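Local atomic coordinates of sortase B (PDB entry 5YFK), a protein that probably cleaves sorting signals of surface proteins and attaches these proteins to the bacterial cell wall, as sortase B cysteine transpeptidases do. Residues I51-Y55 against N83-E87; D77-H81 against G92-V96; K128-N134 against S188-R192; T149-V155 against V219-I225. The protein carries 1 engineered substitution. One frame throughout, in Å; residues are numbered along the deposited sequence.

Contact 1. Residues I51-Y55 against N83-E87; sequences INPDY and NFNKE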
loop_
_atom_site.group_PDB
_atom_site.type_symbol
_atom_site.label_atom_id
_atom_site.label_comp_id
_atom_site.label_asym_id
_atom_site.label_seq_id
_atom_site.Cartn_x
_atom_site.Cartn_y
_atom_site.Cartn_z
ATOM N N ILE A 51 10.421 11.237 -13.950
ATOM C CA ILE A 51 10.168 12.260 -12.945
ATOM C C ILE A 51 10.875 11.927 -11.629
ATOM O O ILE A 51 11.463 12.802 -10.988
ATOM C CB ILE A 51 8.657 12.453 -12.700
ATOM C CG1 ILE A 51 7.985 13.031 -13.944
ATOM C CG2 ILE A 51 8.436 13.400 -11.530
ATOM C CD1 ILE A 51 6.536 12.625 -14.118
ATOM N N ASN A 52 10.802 10.667 -11.211
ATOM C CA ASN A 52 11.448 10.253 -9.973
ATOM C C ASN A 52 11.894 8.807 -10.072
ATOM O O ASN A 52 11.083 7.897 -10.013
ATOM C CB ASN A 52 10.493 10.424 -8.796
ATOM C CG ASN A 52 11.141 10.139 -7.452
ATOM O OD1 ASN A 52 12.212 9.524 -7.356
ATOM N ND2 ASN A 52 10.468 10.561 -6.392
ATOM N N PRO A 53 13.205 8.589 -10.143
ATOM C CA PRO A 53 13.719 7.242 -10.328
ATOM C C PRO A 53 13.355 6.285 -9.176
ATOM O O PRO A 53 13.539 5.064 -9.287
ATOM C CB PRO A 53 15.237 7.453 -10.389
ATOM C CG PRO A 53 15.435 8.909 -10.689
ATOM C CD PRO A 53 14.275 9.592 -10.026
ATOM N N ASP A 54 12.878 6.841 -8.070
ATOM C CA ASP A 54 12.479 6.036 -6.910
ATOM C C ASP A 54 11.105 5.377 -7.129
ATOM O O ASP A 54 10.673 4.530 -6.329
ATOM C CB ASP A 54 12.432 6.922 -5.665
ATOM C CG ASP A 54 13.806 7.420 -5.236
ATOM O OD1 ASP A 54 14.813 6.775 -5.608
ATOM O OD2 ASP A 54 13.844 8.255 -4.309
ATOM N N TYR A 55 10.435 5.754 -8.207
ATOM C CA TYR A 55 9.153 5.151 -8.568
ATOM C C TYR A 55 9.252 3.631 -8.692
ATOM O O TYR A 55 10.201 3.111 -9.289
ATOM C CB TYR A 55 8.661 5.731 -9.890
ATOM C CG TYR A 55 7.395 5.067 -10.382
ATOM C CD1 TYR A 55 6.170 5.378 -9.815
ATOM C CD2 TYR A 55 7.440 4.068 -11.339
ATOM C CE1 TYR A 55 5.014 4.757 -10.239
ATOM C CE2 TYR A 55 6.283 3.488 -11.826
ATOM C CZ TYR A 55 5.072 3.818 -11.245
ATOM O OH TYR A 55 3.925 3.185 -11.646
ATOM N N ASN A 83 7.510 15.027 -1.375
ATOM C CA ASN A 83 6.513 14.634 -2.355
ATOM C C ASN A 83 7.158 13.892 -3.502
ATOM O O ASN A 83 8.298 13.447 -3.384
ATOM C CB ASN A 83 5.719 15.842 -2.853
ATOM C CG ASN A 83 6.536 16.769 -3.731
ATOM O OD1 ASN A 83 7.680 16.482 -4.082
ATOM N ND2 ASN A 83 5.952 17.902 -4.070
ATOM N N PHE A 84 6.390 13.640 -4.560
ATOM C CA PHE A 84 6.875 12.815 -5.657
ATOM C C PHE A 84 8.031 13.468 -6.417
ATOM O O PHE A 84 8.823 12.771 -7.061
ATOM C CB PHE A 84 5.757 12.520 -6.645
ATOM C CG PHE A 84 6.103 11.449 -7.628
ATOM C CD1 PHE A 84 6.194 10.124 -7.225
ATOM C CD2 PHE A 84 6.363 11.760 -8.945
ATOM C CE1 PHE A 84 6.512 9.134 -8.130
ATOM C CE2 PHE A 84 6.688 10.769 -9.859
ATOM C CZ PHE A 84 6.762 9.455 -9.453
ATOM N N ASN A 85 8.034 14.802 -6.443
ATOM C CA ASN A 85 9.138 15.588 -7.010
ATOM C C ASN A 85 10.309 15.758 -6.046
ATOM O O ASN A 85 11.245 16.503 -6.340
ATOM C CB ASN A 85 8.647 16.986 -7.417
ATOM C CG ASN A 85 7.593 16.943 -8.500
ATOM O OD1 ASN A 85 6.482 17.445 -8.322
ATOM N ND2 ASN A 85 7.924 16.320 -9.622
ATOM N N LYS A 86 10.188 15.178 -4.853
ATOM C CA LYS A 86 11.219 15.246 -3.822
ATOM C C LYS A 86 11.296 16.621 -3.165
ATOM O O LYS A 86 12.238 16.915 -2.433
ATOM C CB LYS A 86 12.591 14.863 -4.395
ATOM C CG LYS A 86 12.630 13.468 -4.988
ATOM C CD LYS A 86 14.021 12.852 -4.940
ATOM C CE LYS A 86 14.173 11.797 -6.015
ATOM N NZ LYS A 86 15.568 11.298 -6.112
ATOM N N GLU A 87 10.254 17.417 -3.345
ATOM C CA GLU A 87 10.142 18.682 -2.649
ATOM C C GLU A 87 9.655 18.436 -1.230
ATOM O O GLU A 87 8.926 17.473 -0.978
ATOM C CB GLU A 87 9.182 19.604 -3.409
ATOM C CG GLU A 87 9.647 19.908 -4.835
ATOM C CD GLU A 87 8.512 20.254 -5.794
ATOM O OE1 GLU A 87 7.328 20.174 -5.397
ATOM O OE2 GLU A 87 8.805 20.548 -6.976
HETATM O O HOH W 1 11.537 13.725 -7.993
#
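Asn-52 makes the one direct hydrogen bond between 51-55 and 83-87. Its ND2 donates to Phe-84 O at 2.8 Å from above the carbonyl plane, and the bond is bent to 144° at the hydrogen. Water 1 adds a second link by donating to both Ile-51 O and Phe-84 O. The first torsion of Asn-52 places CG anti to the backbone N (chi1 -174°) and carries the amide toward the other loop. Its OD1 accepts from Asp-54 N at 2.9 Å, forming an Asx turn.

The apolar contacts gather on the Phe-84 ring. Asn-52 CB lies over one face, a CH-pi contact 4.1 Å from the Phe-84 centroid. Ile-51 CG2 is 3.6 Å from Phe-84 CE2. Tyr-55 CD1 meets the ring at its edge. Leu-48, Pro-69 and Val-71 touch the Phe-84 side chain.

The charged contact is slight. Lys-86 NZ and Asp-54 OD2 form a long salt bridge of 3.9 Å. Tyr-79 OH is hydrogen-bonded to Asp-54 OD2 and Asn-52 ND2.

Two type I turns meet here, joining the end of helix 35-51 to the loop before strand 94-96. The chemistry implies that a buried amide, engaged through oxygen and nitrogen, and an aromatic ring carry this join. The long charge pair probably adds little.

Contact 2. Residues D77-H81 against G92-V96; sequences DFYLH and GSIFV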
loop_
_atom_site.group_PDB
_atom_site.type_symbol
_atom_site.label_atom_id
_atom_site.label_comp_id
_atom_site.label_asym_id
_atom_site.label_seq_id
_atom_site.Cartn_x
_atom_site.Cartn_y
_atom_site.Cartn_z
ATOM N N ASP A 77 11.787 7.256 6.152
ATOM C CA ASP A 77 11.527 8.596 6.668
ATOM C C ASP A 77 11.486 9.670 5.576
ATOM O O ASP A 77 10.636 10.573 5.640
ATOM C CB ASP A 77 12.603 8.966 7.698
ATOM C CG ASP A 77 12.274 10.239 8.443
ATOM O OD1 ASP A 77 11.356 10.208 9.289
ATOM O OD2 ASP A 77 12.908 11.275 8.150
ATOM N N PHE A 78 12.316 9.539 4.533
ATOM C CA PHE A 78 12.381 10.587 3.493
ATOM C C PHE A 78 10.988 10.933 2.959
ATOM O O PHE A 78 10.667 12.103 2.731
ATOM C CB PHE A 78 13.306 10.194 2.338
ATOM C CG PHE A 78 13.541 11.300 1.331
ATOM C CD1 PHE A 78 14.471 12.305 1.581
ATOM C CD2 PHE A 78 12.833 11.340 0.137
ATOM C CE1 PHE A 78 14.667 13.329 0.670
ATOM C CE2 PHE A 78 13.027 12.358 -0.778
ATOM C CZ PHE A 78 13.961 13.350 -0.518
ATOM N N TYR A 79 10.226 9.917 2.581
ATOM C CA TYR A 79 8.991 10.178 1.857
ATOM C C TYR A 79 7.796 10.397 2.793
ATOM O O TYR A 79 6.687 10.663 2.330
ATOM C CB TYR A 79 8.720 9.069 0.836
ATOM C CG TYR A 79 9.543 9.242 -0.430
ATOM C CD1 TYR A 79 9.390 10.375 -1.226
ATOM C CD2 TYR A 79 10.539 8.343 -0.772
ATOM C CE1 TYR A 79 10.109 10.531 -2.392
ATOM C CE2 TYR A 79 11.274 8.502 -1.937
ATOM C CZ TYR A 79 11.153 9.682 -2.655
ATOM O OH TYR A 79 11.860 9.865 -3.824
ATOM N N LEU A 80 8.053 10.465 4.096
ATOM C CA LEU A 80 7.079 11.071 5.013
ATOM C C LEU A 80 7.076 12.584 4.864
ATOM O O LEU A 80 6.146 13.262 5.302
ATOM C CB LEU A 80 7.405 10.715 6.453
ATOM C CG LEU A 80 7.035 9.289 6.814
ATOM C CD1 LEU A 80 7.581 8.916 8.184
ATOM C CD2 LEU A 80 5.524 9.093 6.723
ATOM N N HIS A 81 8.172 13.111 4.332
ATOM C CA HIS A 81 8.407 14.564 4.353
ATOM C C HIS A 81 8.768 15.135 2.992
ATOM O O HIS A 81 9.069 16.330 2.871
ATOM C CB HIS A 81 9.523 14.889 5.346
ATOM C CG HIS A 81 9.319 14.277 6.690
ATOM N ND1 HIS A 81 10.132 13.282 7.183
ATOM C CD2 HIS A 81 8.328 14.434 7.599
ATOM C CE1 HIS A 81 9.716 12.931 8.384
ATOM N NE2 HIS A 81 8.606 13.596 8.649
ATOM N N GLY A 92 3.790 14.292 2.073
ATOM C CA GLY A 92 4.753 13.284 1.618
ATOM C C GLY A 92 4.249 12.457 0.442
ATOM O O GLY A 92 3.645 12.972 -0.506
ATOM N N SER A 93 4.677 11.208 0.412
ATOM C CA SER A 93 4.392 10.324 -0.703
ATOM C C SER A 93 3.929 8.982 -0.159
ATOM O O SER A 93 4.088 8.685 1.038
ATOM C CB SER A 93 5.628 10.143 -1.594
ATOM O OG SER A 93 6.121 11.395 -2.050
ATOM N N ILE A 94 3.345 8.169 -1.032
ATOM C CA ILE A 94 3.121 6.758 -0.670
ATOM C C ILE A 94 4.389 5.979 -1.001
ATOM O O ILE A 94 4.948 6.132 -2.102
ATOM C CB ILE A 94 1.960 6.167 -1.455
ATOM C CG1 ILE A 94 0.720 7.055 -1.330
ATOM C CG2 ILE A 94 1.668 4.744 -0.976
ATOM C CD1 ILE A 94 0.291 7.404 0.078
ATOM N N PHE A 95 4.933 5.275 -0.012
ATOM C CA PHE A 95 6.224 4.607 -0.209
ATOM C C PHE A 95 6.286 3.190 0.298
ATOM O O PHE A 95 5.676 2.824 1.306
ATOM C CB PHE A 95 7.383 5.443 0.363
ATOM C CG PHE A 95 7.313 5.667 1.845
ATOM C CD1 PHE A 95 6.634 6.745 2.364
ATOM C CD2 PHE A 95 7.958 4.811 2.720
ATOM C CE1 PHE A 95 6.516 6.912 3.736
ATOM C CE2 PHE A 95 7.914 5.021 4.085
ATOM C CZ PHE A 95 7.267 6.129 4.585
ATOM N N VAL A 96 7.032 2.387 -0.449
ATOM C CA VAL A 96 7.308 1.008 -0.083
ATOM C C VAL A 96 8.526 0.954 0.842
ATOM O O VAL A 96 9.455 1.780 0.757
ATOM C CB VAL A 96 7.486 0.085 -1.321
ATOM C CG1 VAL A 96 8.530 0.635 -2.273
ATOM C CG2 VAL A 96 7.812 -1.345 -0.899
#
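Tyr-79 and Ser-93 join the two segments by a backbone hydrogen bond. Ser-93 N donates to Tyr-79 O at 2.8 Å, in the carbonyl plane and fairly straight at 158°. Gly-92 CA presses on the same oxygen, with a CA-H...O contact of 3.3 Å between Gly-92 CA and Tyr-79 O. Gly-92 has no side chain, so its backbone can come this close.

The tight part continues with the Phe-95 ring. Phe-95 CG stands between its backbone N and carbonyl carbon (chi1 62°), and this turns the ring against loop 77-81. Phe-95 CD1 is 3.5 Å from Tyr-79 CB. Leu-80 CD2 meets the ring at its edge, 3.8 Å from Phe-95 CE1. Ser-93 OG lies 3.5 Å from Tyr-79 CD1, and it is hydrogen-bonded to His-82 O.

The looser side is at His-81. This residue is exposed and its side chain starts away from 92-96. Its backbone N comes no closer than 4.4 Å to Gly-92 CA.

Leu-80 O is hydrogen-bonded to NE2 of His-113, the predicted catalytic proton donor and acceptor. The side chains of Leu-80 and His-113 are about 4 Å apart at their nearest atoms, so the loop borders the probable active site.

The strand 94-96 lies between its neighbours in the sheet. Ile-94 and Val-96 form backbone hydrogen bonds with Val-71 of strand 67-72, and Phe-95 does so with Tyr-111 of strand 107-111. Loop 77-81 packs on Gly-92, Ser-93 and Phe-95, where the chain enters that middle strand.

Contact 3. Residues K128-N134 against S188-R192; sequences KNENFFN and SLFKR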
loop_
_atom_site.group_PDB
_atom_site.type_symbol
_atom_site.label_atom_id
_atom_site.label_comp_id
_atom_site.label_asym_id
_atom_site.label_seq_id
_atom_site.Cartn_x
_atom_site.Cartn_y
_atom_site.Cartn_z
ATOM N N LYS A 128 -12.015 -0.228 8.760
ATOM C CA LYS A 128 -12.407 -0.628 10.131
ATOM C C LYS A 128 -13.918 -0.778 10.315
ATOM O O LYS A 128 -14.388 -1.352 11.320
ATOM C CB LYS A 128 -11.876 0.375 11.146
ATOM C CG LYS A 128 -10.363 0.314 11.337
ATOM C CD LYS A 128 -9.816 1.640 11.869
ATOM C CE LYS A 128 -10.416 2.020 13.199
ATOM N NZ LYS A 128 -9.988 3.382 13.593
ATOM N N ASN A 129 -14.654 -0.347 9.299
ATOM C CA ASN A 129 -16.115 -0.508 9.237
ATOM C C ASN A 129 -16.481 -1.778 8.478
ATOM O O ASN A 129 -15.982 -2.006 7.376
ATOM C CB ASN A 129 -16.730 0.729 8.557
ATOM C CG ASN A 129 -18.222 0.555 8.258
ATOM O OD1 ASN A 129 -18.610 -0.173 7.348
ATOM N ND2 ASN A 129 -19.054 1.241 9.020
ATOM N N GLU A 130 -17.259 -2.668 9.105
ATOM C CA GLU A 130 -17.466 -4.006 8.567
ATOM C C GLU A 130 -18.151 -3.974 7.196
ATOM O O GLU A 130 -17.765 -4.704 6.291
ATOM C CB GLU A 130 -18.275 -4.858 9.551
ATOM C CG GLU A 130 -18.451 -6.296 9.123
ATOM C CD GLU A 130 -18.944 -7.171 10.250
ATOM O OE1 GLU A 130 -19.162 -6.642 11.360
ATOM O OE2 GLU A 130 -19.098 -8.383 10.030
ATOM N N ASN A 131 -19.115 -3.066 7.022
ATOM C CA ASN A 131 -19.811 -2.944 5.754
ATOM C C ASN A 131 -18.819 -2.575 4.655
ATOM O O ASN A 131 -18.835 -3.158 3.585
ATOM C CB ASN A 131 -20.907 -1.877 5.826
ATOM C CG ASN A 131 -22.173 -2.377 6.498
ATOM O OD1 ASN A 131 -22.482 -3.580 6.487
ATOM N ND2 ASN A 131 -22.928 -1.451 7.069
ATOM N N PHE A 132 -17.988 -1.570 4.923
ATOM C CA PHE A 132 -16.944 -1.174 3.986
ATOM C C PHE A 132 -16.025 -2.337 3.623
ATOM O O PHE A 132 -15.642 -2.476 2.454
ATOM C CB PHE A 132 -16.120 -0.032 4.583
ATOM C CG PHE A 132 -15.343 0.769 3.558
ATOM C CD1 PHE A 132 -14.075 0.355 3.152
ATOM C CD2 PHE A 132 -15.960 1.787 2.857
ATOM C CE1 PHE A 132 -13.393 1.035 2.163
ATOM C CE2 PHE A 132 -15.296 2.480 1.865
ATOM C CZ PHE A 132 -14.014 2.078 1.495
ATOM N N PHE A 133 -15.462 -2.981 4.651
ATOM C CA PHE A 133 -14.608 -4.179 4.472
ATOM C C PHE A 133 -15.267 -5.231 3.571
ATOM O O PHE A 133 -14.632 -5.811 2.696
ATOM C CB PHE A 133 -14.272 -4.797 5.847
ATOM C CG PHE A 133 -13.428 -6.048 5.787
ATOM C CD1 PHE A 133 -14.020 -7.299 5.749
ATOM C CD2 PHE A 133 -12.051 -5.980 5.926
ATOM C CE1 PHE A 133 -13.258 -8.437 5.687
ATOM C CE2 PHE A 133 -11.282 -7.134 5.973
ATOM C CZ PHE A 133 -11.894 -8.367 5.841
ATOM N N ASN A 134 -16.534 -5.527 3.823
ATOM C CA ASN A 134 -17.248 -6.479 2.992
ATOM C C ASN A 134 -17.390 -6.050 1.547
ATOM O O ASN A 134 -17.359 -6.887 0.644
ATOM C CB ASN A 134 -18.644 -6.735 3.571
ATOM C CG ASN A 134 -18.599 -7.579 4.823
ATOM O OD1 ASN A 134 -17.582 -8.217 5.116
ATOM N ND2 ASN A 134 -19.639 -7.468 5.643
ATOM N N SER A 188 -7.216 -9.679 12.502
ATOM C CA SER A 188 -8.231 -8.924 11.785
ATOM C C SER A 188 -9.486 -8.750 12.629
ATOM O O SER A 188 -9.929 -9.693 13.299
ATOM C CB SER A 188 -8.610 -9.574 10.459
ATOM O OG SER A 188 -9.448 -8.708 9.705
ATOM N N LEU A 189 -10.032 -7.545 12.579
ATOM C CA LEU A 189 -11.379 -7.248 13.086
ATOM C C LEU A 189 -12.427 -8.118 12.419
ATOM O O LEU A 189 -13.402 -8.522 13.069
ATOM C CB LEU A 189 -11.696 -5.781 12.815
ATOM C CG LEU A 189 -10.809 -4.802 13.571
ATOM C CD1 LEU A 189 -10.934 -3.418 12.967
ATOM C CD2 LEU A 189 -11.156 -4.756 15.052
ATOM N N PHE A 190 -12.185 -8.463 11.147
ATOM C CA PHE A 190 -13.185 -9.088 10.272
ATOM C C PHE A 190 -12.567 -10.256 9.500
ATOM O O PHE A 190 -11.456 -10.151 8.970
ATOM C CB PHE A 190 -13.788 -8.078 9.271
ATOM C CG PHE A 190 -14.258 -6.794 9.892
ATOM C CD1 PHE A 190 -15.193 -6.791 10.899
ATOM C CD2 PHE A 190 -13.745 -5.570 9.468
ATOM C CE1 PHE A 190 -15.583 -5.614 11.512
ATOM C CE2 PHE A 190 -14.081 -4.404 10.114
ATOM C CZ PHE A 190 -15.038 -4.418 11.116
ATOM N N LYS A 191 -13.334 -11.337 9.371
ATOM C CA LYS A 191 -12.891 -12.535 8.653
ATOM C C LYS A 191 -13.383 -12.510 7.201
ATOM O O LYS A 191 -14.527 -12.159 6.939
ATOM C CB LYS A 191 -13.402 -13.776 9.385
ATOM C CG LYS A 191 -13.328 -15.071 8.594
ATOM C CD LYS A 191 -12.024 -15.805 8.847
ATOM C CE LYS A 191 -11.768 -16.825 7.748
ATOM N NZ LYS A 191 -10.437 -17.464 7.910
ATOM N N ARG A 192 -12.457 -12.671 6.260
ATOM C CA ARG A 192 -12.794 -12.854 4.849
ATOM C C ARG A 192 -12.967 -14.333 4.525
ATOM O O ARG A 192 -12.015 -15.126 4.622
ATOM C CB ARG A 192 -11.703 -12.269 3.943
ATOM C CG ARG A 192 -12.074 -12.261 2.466
ATOM C CD ARG A 192 -13.002 -11.117 2.109
ATOM N NE ARG A 192 -12.328 -9.823 2.155
ATOM C CZ ARG A 192 -12.961 -8.660 2.179
ATOM N NH1 ARG A 192 -12.272 -7.530 2.170
ATOM N NH2 ARG A 192 -14.296 -8.623 2.205
#
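The loop 188-192 runs in the same direction as 128-134, with CA atoms 6.9 Å apart at Glu-130 and Phe-190 and 8.0 Å apart at Asn-134 and Arg-192.

Phe-133 is the centre of the packing. The guanidinium of Arg-192 lies flat on one face of its ring, with the planes 7° apart and Arg-192 CZ 3.9 Å from the Phe-133 centroid. This is a stacked cation-pi pair. Phe-190 CB covers the opposite face, 3.7 Å from the same centroid. Bends at chi2 (79°) and chi3 (71°) fold Arg-192 back over the ring.

The same guanidinium also grips the helix backbone end-on. Arg-192 NH1 and NH2 donate to Phe-133 O at 3.0 and 2.9 Å, both from one side of the carbonyl plane. The positive group sits near the C-terminal end of the short helix, where it would suit the helix dipole. Arg-192 NE bonds to Ile-152 O, which fixes the group further.

The Phe-190 ring is held between Glu-130 and its own neighbour Leu-189. Glu-130 CA makes a CH-pi contact over one face, 3.8 Å from the Phe-190 centroid, and Leu-189 CB covers the other. Lys-128 O meets the ring at its edge, 3.1 Å from Phe-190 CZ.

Asn-129 starts the helix as N-cap, with OD1 accepting from Phe-132 N. The whole is a phenyl ring sandwiched between a guanidinium and a methylene, and it packs a short helix and a loop of the sortase domain against strand 146-159.

Contact 4. Residues T149-V155 against V219-I225; sequences TFEIFSV and VVVAKEI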
loop_
_atom_site.group_PDB
_atom_site.type_symbol
_atom_site.label_atom_id
_atom_site.label_comp_id
_atom_site.label_asym_id
_atom_site.label_seq_id
_atom_site.Cartn_x
_atom_site.Cartn_y
_atom_site.Cartn_z
ATOM N N THR A 149 -3.729 -7.979 -8.665
ATOM C CA THR A 149 -4.829 -7.759 -7.731
ATOM C C THR A 149 -4.591 -8.499 -6.413
ATOM O O THR A 149 -4.181 -9.644 -6.415
ATOM C CB THR A 149 -6.152 -8.244 -8.337
ATOM O OG1 THR A 149 -6.336 -7.629 -9.616
ATOM C CG2 THR A 149 -7.325 -7.894 -7.422
ATOM N N PHE A 150 -4.865 -7.815 -5.304
ATOM C CA PHE A 150 -4.735 -8.371 -3.950
ATOM C C PHE A 150 -6.065 -8.259 -3.193
ATOM O O PHE A 150 -6.786 -7.263 -3.332
ATOM C CB PHE A 150 -3.664 -7.579 -3.194
ATOM C CG PHE A 150 -2.273 -7.805 -3.716
ATOM C CD1 PHE A 150 -1.839 -7.145 -4.852
ATOM C CD2 PHE A 150 -1.346 -8.514 -2.965
ATOM C CE1 PHE A 150 -0.533 -7.322 -5.309
ATOM C CE2 PHE A 150 -0.094 -8.817 -3.489
ATOM C CZ PHE A 150 0.306 -8.218 -4.676
ATOM N N GLU A 151 -6.506 -9.347 -2.566
ATOM C CA GLU A 151 -7.760 -9.300 -1.849
ATOM C C GLU A 151 -7.508 -9.132 -0.354
ATOM O O GLU A 151 -6.722 -9.849 0.222
ATOM C CB GLU A 151 -8.599 -10.554 -2.077
ATOM C CG GLU A 151 -9.982 -10.410 -1.495
ATOM C CD GLU A 151 -10.848 -11.641 -1.688
ATOM O OE1 GLU A 151 -10.506 -12.480 -2.543
ATOM O OE2 GLU A 151 -11.979 -11.622 -1.154
ATOM N N ILE A 152 -8.097 -8.086 0.205
ATOM C CA ILE A 152 -7.919 -7.719 1.614
ATOM C C ILE A 152 -8.540 -8.783 2.477
ATOM O O ILE A 152 -9.712 -9.140 2.265
ATOM C CB ILE A 152 -8.616 -6.383 1.926
ATOM C CG1 ILE A 152 -7.871 -5.257 1.209
ATOM C CG2 ILE A 152 -8.641 -6.146 3.433
ATOM C CD1 ILE A 152 -8.626 -3.950 1.159
ATOM N N PHE A 153 -7.767 -9.283 3.431
ATOM C CA PHE A 153 -8.240 -10.336 4.350
ATOM C C PHE A 153 -8.107 -9.924 5.829
ATOM O O PHE A 153 -8.588 -10.619 6.728
ATOM C CB PHE A 153 -7.546 -11.680 4.056
ATOM C CG PHE A 153 -6.080 -11.708 4.362
ATOM C CD1 PHE A 153 -5.633 -11.968 5.643
ATOM C CD2 PHE A 153 -5.151 -11.286 3.400
ATOM C CE1 PHE A 153 -4.291 -11.873 5.958
ATOM C CE2 PHE A 153 -3.798 -11.309 3.675
ATOM C CZ PHE A 153 -3.360 -11.665 4.947
ATOM N N SER A 154 -7.325 -8.886 6.085
ATOM C CA SER A 154 -7.107 -8.445 7.480
ATOM C C SER A 154 -7.167 -6.936 7.584
ATOM O O SER A 154 -6.541 -6.235 6.802
ATOM C CB SER A 154 -5.767 -8.931 8.011
ATOM O OG SER A 154 -5.589 -8.510 9.364
ATOM N N VAL A 155 -7.813 -6.432 8.631
ATOM C CA VAL A 155 -7.722 -5.030 8.990
ATOM C C VAL A 155 -7.623 -4.929 10.517
ATOM O O VAL A 155 -8.255 -5.692 11.238
ATOM C CB VAL A 155 -8.953 -4.195 8.526
ATOM C CG1 VAL A 155 -10.257 -4.762 9.102
ATOM C CG2 VAL A 155 -8.801 -2.748 8.949
ATOM N N VAL A 219 -3.774 -0.912 9.783
ATOM C CA VAL A 219 -3.099 -1.860 8.891
ATOM C C VAL A 219 -4.150 -2.609 8.078
ATOM O O VAL A 219 -5.120 -3.112 8.626
ATOM C CB VAL A 219 -2.248 -2.890 9.666
ATOM C CG1 VAL A 219 -1.391 -3.734 8.723
ATOM C CG2 VAL A 219 -1.377 -2.207 10.711
ATOM N N VAL A 220 -3.915 -2.708 6.772
ATOM C CA VAL A 220 -4.664 -3.579 5.908
ATOM C C VAL A 220 -3.720 -4.562 5.195
ATOM O O VAL A 220 -2.634 -4.192 4.771
ATOM C CB VAL A 220 -5.479 -2.796 4.860
ATOM C CG1 VAL A 220 -6.104 -3.760 3.860
ATOM C CG2 VAL A 220 -6.585 -1.991 5.551
ATOM N N VAL A 221 -4.047 -5.845 5.282
ATOM C CA VAL A 221 -3.247 -6.886 4.626
ATOM C C VAL A 221 -4.115 -7.635 3.613
ATOM O O VAL A 221 -5.282 -7.970 3.871
ATOM C CB VAL A 221 -2.651 -7.888 5.647
ATOM C CG1 VAL A 221 -1.495 -8.653 5.044
ATOM C CG2 VAL A 221 -2.175 -7.160 6.916
ATOM N N ALA A 222 -3.535 -7.870 2.442
ATOM C CA ALA A 222 -4.248 -8.436 1.299
ATOM C C ALA A 222 -3.347 -9.472 0.622
ATOM O O ALA A 222 -2.109 -9.401 0.733
ATOM C CB ALA A 222 -4.592 -7.325 0.312
ATOM N N LYS A 223 -3.968 -10.508 0.071
ATOM C CA LYS A 223 -3.251 -11.541 -0.682
ATOM C C LYS A 223 -3.479 -11.489 -2.168
ATOM O O LYS A 223 -4.592 -11.228 -2.647
ATOM C CB LYS A 223 -3.606 -12.947 -0.186
ATOM C CG LYS A 223 -5.055 -13.311 -0.353
ATOM C CD LYS A 223 -5.234 -14.806 -0.189
ATOM C CE LYS A 223 -5.096 -15.571 -1.493
ATOM N NZ LYS A 223 -5.143 -17.047 -1.267
ATOM N N GLU A 224 -2.446 -11.859 -2.912
ATOM C CA GLU A 224 -2.517 -11.786 -4.362
ATOM C C GLU A 224 -3.448 -12.862 -4.867
ATOM O O GLU A 224 -3.378 -14.004 -4.419
ATOM C CB GLU A 224 -1.161 -11.927 -5.010
ATOM C CG GLU A 224 -1.230 -11.580 -6.480
ATOM C CD GLU A 224 0.125 -11.466 -7.123
ATOM O OE1 GLU A 224 1.168 -11.623 -6.434
ATOM O OE2 GLU A 224 0.126 -11.165 -8.332
ATOM N N ILE A 225 -4.348 -12.460 -5.756
ATOM C CA ILE A 225 -5.270 -13.372 -6.382
ATOM C C ILE A 225 -5.186 -13.302 -7.892
ATOM O O ILE A 225 -4.670 -12.328 -8.448
ATOM C CB ILE A 225 -6.709 -13.084 -5.956
ATOM C CG1 ILE A 225 -7.150 -11.704 -6.454
ATOM C CG2 ILE A 225 -6.835 -13.202 -4.447
ATOM C CD1 ILE A 225 -8.628 -11.447 -6.255
HETATM O O HOH W 2 -3.063 -10.652 -9.614
#
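Thr-149 O accepts a hydrogen bond from Ile-225 N at one end of two neighbouring antiparallel strands of the sortase beta-barrel, a pairing that contains a classic beta bulge. Water 2 links the same end, accepting from Thr-149 N and donating to Ile-225 O.

The regular pairing starts with Phe-150 and Glu-224, a non-hydrogen-bonded pair. Glu-224 CB lies over one face of the Phe-150 ring, a CH-pi contact 4.0 Å from the Phe-150 centroid. Glu-151 and Lys-223 exchange two backbone hydrogen bonds, the pattern of a hydrogen-bonded antiparallel pair, with Glu-151 N 2.7 Å from Lys-223 O. Ile-152 pairs with Ala-222, and Ile-152 CG2 packs 3.5 Å from Val-220 CG1.

At Phe-153 the register slips by one residue. Phe-153 N and Ser-154 N both donate to Val-221 O, at 2.8 and 3.1 Å. With chi1 at 68° the Phe-153 ring turns back along the partner strand, and Val-221 O lies over one face. Phe-153 CZ is 3.5 Å from Val-221 CG1. Ser-154 O then accepts from Val-221 N, and the normal pairing resumes.

Val-155 pairs with Val-220. A CA-H...O contact closes the series, Val-155 CA to Val-219 O, at 3.3 Å.

From the N terminus, contact 1 opens at the end of helix 35-51 and closes in the loop before strand 94-96. Contact 2 opens inside that span and closes at strand 94-96, so the two cross. They also touch, with Ser-93 OG packed against the backbone of Asn-83. Together they tie helix 35-51, the long loop after strand 67-72 and the sheet. Contact 3 then joins helix 130-135 to the loop after helix 174-186. Contact 4 opens within it and joins strand 146-159 to the last strand, 216-225, so these also cross. They touch where Leu-189 N meets Val-155 O. The two pairs lie on opposite sides of the chain's centre. Contacts 2 and 4 reach the same sheet.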